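Local coordinates for protein urea carboxylase (Thermus thermophilus, PDB 3OEP) that is of unknown function but, as a KipI-KipA homologue with cyclophilin-like domains, may have hydrolase activity and bind ATP, at residues A[258-261]-A[262-266]; A[334-337]-A[338-342]. All blocks are in the same frame, centred on the assembly; numbering follows the deposited sequence.

Contact 1 (A[258-261]-A[262-266]). With SO4 (sulfate ion), chain E.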
# COMPACT_ATOMS: atom_id res chain seq x y z
N ALA A 258 -13.19 -0.29 -12.54
CA ALA A 258 -13.98 0.08 -11.37
C ALA A 258 -14.88 1.28 -11.66
O ALA A 258 -16.07 1.29 -11.33
CB ALA A 258 -13.07 0.39 -10.18
N ARG A 259 -14.30 2.30 -12.29
CA ARG A 259 -15.05 3.50 -12.63
C ARG A 259 -16.20 3.19 -13.60
O ARG A 259 -17.29 3.74 -13.45
CB ARG A 259 -14.12 4.57 -13.21
CG ARG A 259 -13.20 5.18 -12.16
CD ARG A 259 -12.60 6.50 -12.63
NE ARG A 259 -11.51 6.31 -13.57
CZ ARG A 259 -10.24 6.06 -13.24
NH1 ARG A 259 -9.88 5.95 -11.97
NH2 ARG A 259 -9.33 5.91 -14.19
N LEU A 260 -15.95 2.30 -14.56
CA LEU A 260 -16.98 1.89 -15.52
C LEU A 260 -18.16 1.20 -14.83
O LEU A 260 -19.32 1.51 -15.12
CB LEU A 260 -16.39 0.97 -16.60
CG LEU A 260 -17.39 0.44 -17.65
CD1 LEU A 260 -18.14 1.59 -18.30
CD2 LEU A 260 -16.68 -0.40 -18.70
N ALA A 261 -17.86 0.26 -13.94
CA ALA A 261 -18.89 -0.43 -13.17
C ALA A 261 -19.78 0.56 -12.41
O ALA A 261 -21.00 0.48 -12.48
CB ALA A 261 -18.27 -1.44 -12.21
N ASN A 262 -19.16 1.51 -11.71
CA ASN A 262 -19.91 2.52 -10.98
C ASN A 262 -20.75 3.41 -11.87
O ASN A 262 -21.91 3.71 -11.56
CB ASN A 262 -18.98 3.39 -10.12
CG ASN A 262 -18.79 2.82 -8.73
OD1 ASN A 262 -19.70 2.21 -8.16
ND2 ASN A 262 -17.60 3.02 -8.16
N ARG A 263 -20.18 3.83 -12.99
CA ARG A 263 -20.90 4.71 -13.91
C ARG A 263 -22.11 4.02 -14.55
O ARG A 263 -23.13 4.67 -14.81
CB ARG A 263 -19.94 5.27 -14.95
CG ARG A 263 -19.06 6.38 -14.37
CD ARG A 263 -17.85 6.66 -15.22
NE ARG A 263 -17.04 7.75 -14.66
CZ ARG A 263 -15.76 7.98 -14.95
NH1 ARG A 263 -15.10 7.19 -15.80
NH2 ARG A 263 -15.12 9.00 -14.38
N LEU A 264 -22.01 2.71 -14.77
CA LEU A 264 -23.13 1.96 -15.34
C LEU A 264 -24.37 1.95 -14.45
O LEU A 264 -25.48 1.85 -14.96
CB LEU A 264 -22.71 0.52 -15.64
CG LEU A 264 -21.82 0.35 -16.87
CD1 LEU A 264 -21.10 -1.00 -16.83
CD2 LEU A 264 -22.65 0.52 -18.15
N VAL A 265 -24.18 2.06 -13.14
CA VAL A 265 -25.31 2.11 -12.21
C VAL A 265 -25.55 3.51 -11.62
O VAL A 265 -26.21 3.66 -10.59
CB VAL A 265 -25.14 1.08 -11.08
CG1 VAL A 265 -25.13 -0.33 -11.67
CG2 VAL A 265 -23.87 1.35 -10.25
N GLY A 266 -25.01 4.53 -12.28
CA GLY A 266 -25.25 5.92 -11.90
C GLY A 266 -24.51 6.42 -10.67
O GLY A 266 -24.87 7.47 -10.14
S SO4 E . -17.73 10.67 -12.03
O1 SO4 E . -18.52 9.60 -12.65
O2 SO4 E . -16.34 10.57 -12.48
O3 SO4 E . -17.79 10.57 -10.58
O4 SO4 E . -18.28 11.96 -12.45
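Arg259 and Arg263, one helical turn apart on helix 255-264, run side by side in the same direction. The chain of Arg263 is extended from CG to NE, whereas that of Arg259 bends at chi3 (-77°), and their guanidinium planes are turned 60° against each other. One face of the Arg263 guanidinium lies over aliphatic carbon: Arg259 CB sits beneath its rim, 3.8 Å from NH1. Arg259 NE comes within 4.3 Å of Arg263 NH1, like charge near like. A bound sulfate pairs with Arg263 and is likely to offset the charge there. The ion lies at the NE/NH2 edge of the Arg263 guanidinium, in its plane, with NE donating to O1 and NH2 to O2 (2.8 Å) in two nearly straight bonds. On the flank of the helix, Leu264 reaches back to Leu260, its CG anti to the carbonyl carbon (chi1 -74°), which brings CD1 to 4.1 Å from Leu260 CG. A glycine in place of Leu264 would probably leave Leu260 without this apolar neighbour and open a gap against Ala292 of strand 289-295. Backbone bonds join Asn262, Arg263 and Leu264 to the carbonyls four residues earlier, the tightest from Arg263 N to Arg259 O at 2.9 Å. The buried amide of Asn262 is turned to the chain that follows: ND2 donates to Ala269 O and Ala271 O, and OD1 accepts from Asn267. Gly266, with positive phi, is the C' residue of the Schellman motif that ends the helix. The chemistry thus separates by face: apolar and amide groups fix the helix to the fold, while Arg263 NE and NH2, with Ala269 N, form a site that can hold an anion, here a sulfate probably from the crystallisation liquor.

Contact 2 (A[334-337]-A[338-342])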
# COMPACT_ATOMS: atom_id res chain seq x y z
N LEU A 334 -17.79 -5.44 -9.13
CA LEU A 334 -19.24 -5.45 -9.04
C LEU A 334 -19.67 -4.19 -8.31
O LEU A 334 -19.32 -3.99 -7.15
CB LEU A 334 -19.73 -6.68 -8.30
CG LEU A 334 -21.24 -6.87 -8.22
CD1 LEU A 334 -21.81 -7.20 -9.59
CD2 LEU A 334 -21.57 -7.96 -7.20
N ALA A 335 -20.43 -3.34 -9.01
CA ALA A 335 -21.01 -2.13 -8.43
C ALA A 335 -22.51 -2.33 -8.25
O ALA A 335 -23.13 -3.13 -8.95
CB ALA A 335 -20.75 -0.95 -9.34
N VAL A 336 -23.08 -1.62 -7.28
CA VAL A 336 -24.52 -1.62 -7.07
C VAL A 336 -25.02 -0.18 -7.05
O VAL A 336 -24.35 0.71 -6.53
CB VAL A 336 -24.93 -2.35 -5.78
CG1 VAL A 336 -24.51 -3.83 -5.86
CG2 VAL A 336 -24.32 -1.68 -4.56
N ALA A 337 -26.20 0.03 -7.62
CA ALA A 337 -26.80 1.36 -7.68
C ALA A 337 -26.93 1.91 -6.26
O ALA A 337 -27.55 1.27 -5.40
CB ALA A 337 -28.16 1.30 -8.35
N GLY A 338 -26.33 3.07 -6.03
CA GLY A 338 -26.30 3.69 -4.71
C GLY A 338 -24.97 3.52 -3.98
O GLY A 338 -24.67 4.29 -3.07
N GLY A 339 -24.18 2.53 -4.39
CA GLY A 339 -22.88 2.25 -3.75
C GLY A 339 -23.05 1.50 -2.44
O GLY A 339 -24.15 1.38 -1.91
N LEU A 340 -21.94 0.96 -1.93
CA LEU A 340 -21.97 0.20 -0.68
C LEU A 340 -21.73 1.10 0.53
O LEU A 340 -20.93 2.05 0.46
CB LEU A 340 -20.92 -0.91 -0.70
CG LEU A 340 -21.11 -1.97 -1.77
CD1 LEU A 340 -19.90 -2.90 -1.81
CD2 LEU A 340 -22.41 -2.75 -1.54
N GLU A 341 -22.43 0.80 1.62
CA GLU A 341 -22.23 1.48 2.89
C GLU A 341 -20.96 0.96 3.55
O GLU A 341 -20.84 -0.24 3.81
CB GLU A 341 -23.42 1.25 3.83
CG GLU A 341 -23.33 2.11 5.08
CD GLU A 341 -24.36 1.79 6.16
OE1 GLU A 341 -25.33 1.06 5.89
OE2 GLU A 341 -24.16 2.28 7.30
N VAL A 342 -20.03 1.87 3.83
CA VAL A 342 -18.74 1.54 4.44
C VAL A 342 -18.29 2.72 5.28
O VAL A 342 -18.41 3.87 4.84
CB VAL A 342 -17.62 1.32 3.39
CG1 VAL A 342 -16.41 0.64 4.05
CG2 VAL A 342 -18.10 0.50 2.22
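Val336 and Gly338 bury the most surface here, with Ala337 between them, where the end of strand 331-336 turns over into the following loop. Residues 336 to 339 form a type II beta turn, closed by a hydrogen bond of 2.8 Å from Gly339 N to Val336 O. The donor lies 32° out of the carbonyl plane. Gly338 has phi 102°, and a side chain there would be jammed against Ala337 O, so the turn calls for glycine at its third position. Leu340, just after the turn, crosses Val336, its first residue, at about a right angle. Val336 CG2, placed between the backbone N and the carbonyl carbon (chi1 -62°), meets Leu340 CD2 at 3.7 Å and also lies over the backbone C of Gly339, at 4.0 Å. The buried pair is extended by Leu369 beside Val336 and by Val234 beside Leu340. Asn267 reinforces the turn from outside, its ND2 donating to Val336 O and its OD1 accepting from Gly338 N. Val336 O therefore receives two N-H groups and Gly338 N has an acceptor of its own, while Val336 and Leu340 pack against each other beside the bend.

In the fold
Along the chain, contact 1 comes first, within helix 255-264 and the turn that ends it; contact 2 follows some 70 residues later, where strand 331-336 gives way to the loop leading to strand 366-368. Both are local: contact 1 runs along the last turns of the helix and contact 2 rounds a beta turn, so neither closes a long loop, and they stand in series without crossing. The centres of contact 1 and contact 2 are about 10 Å apart. The helix packs on the five-stranded antiparallel sheet that contains strand 331-336: Ala335 CB lies 3.5 Å from Ala261 O, and Val265 covers the backbone joining Val336 to Ala337. Asn267, just past the helix, bonds to both Asn262 and the turn, tying helix end to strand end.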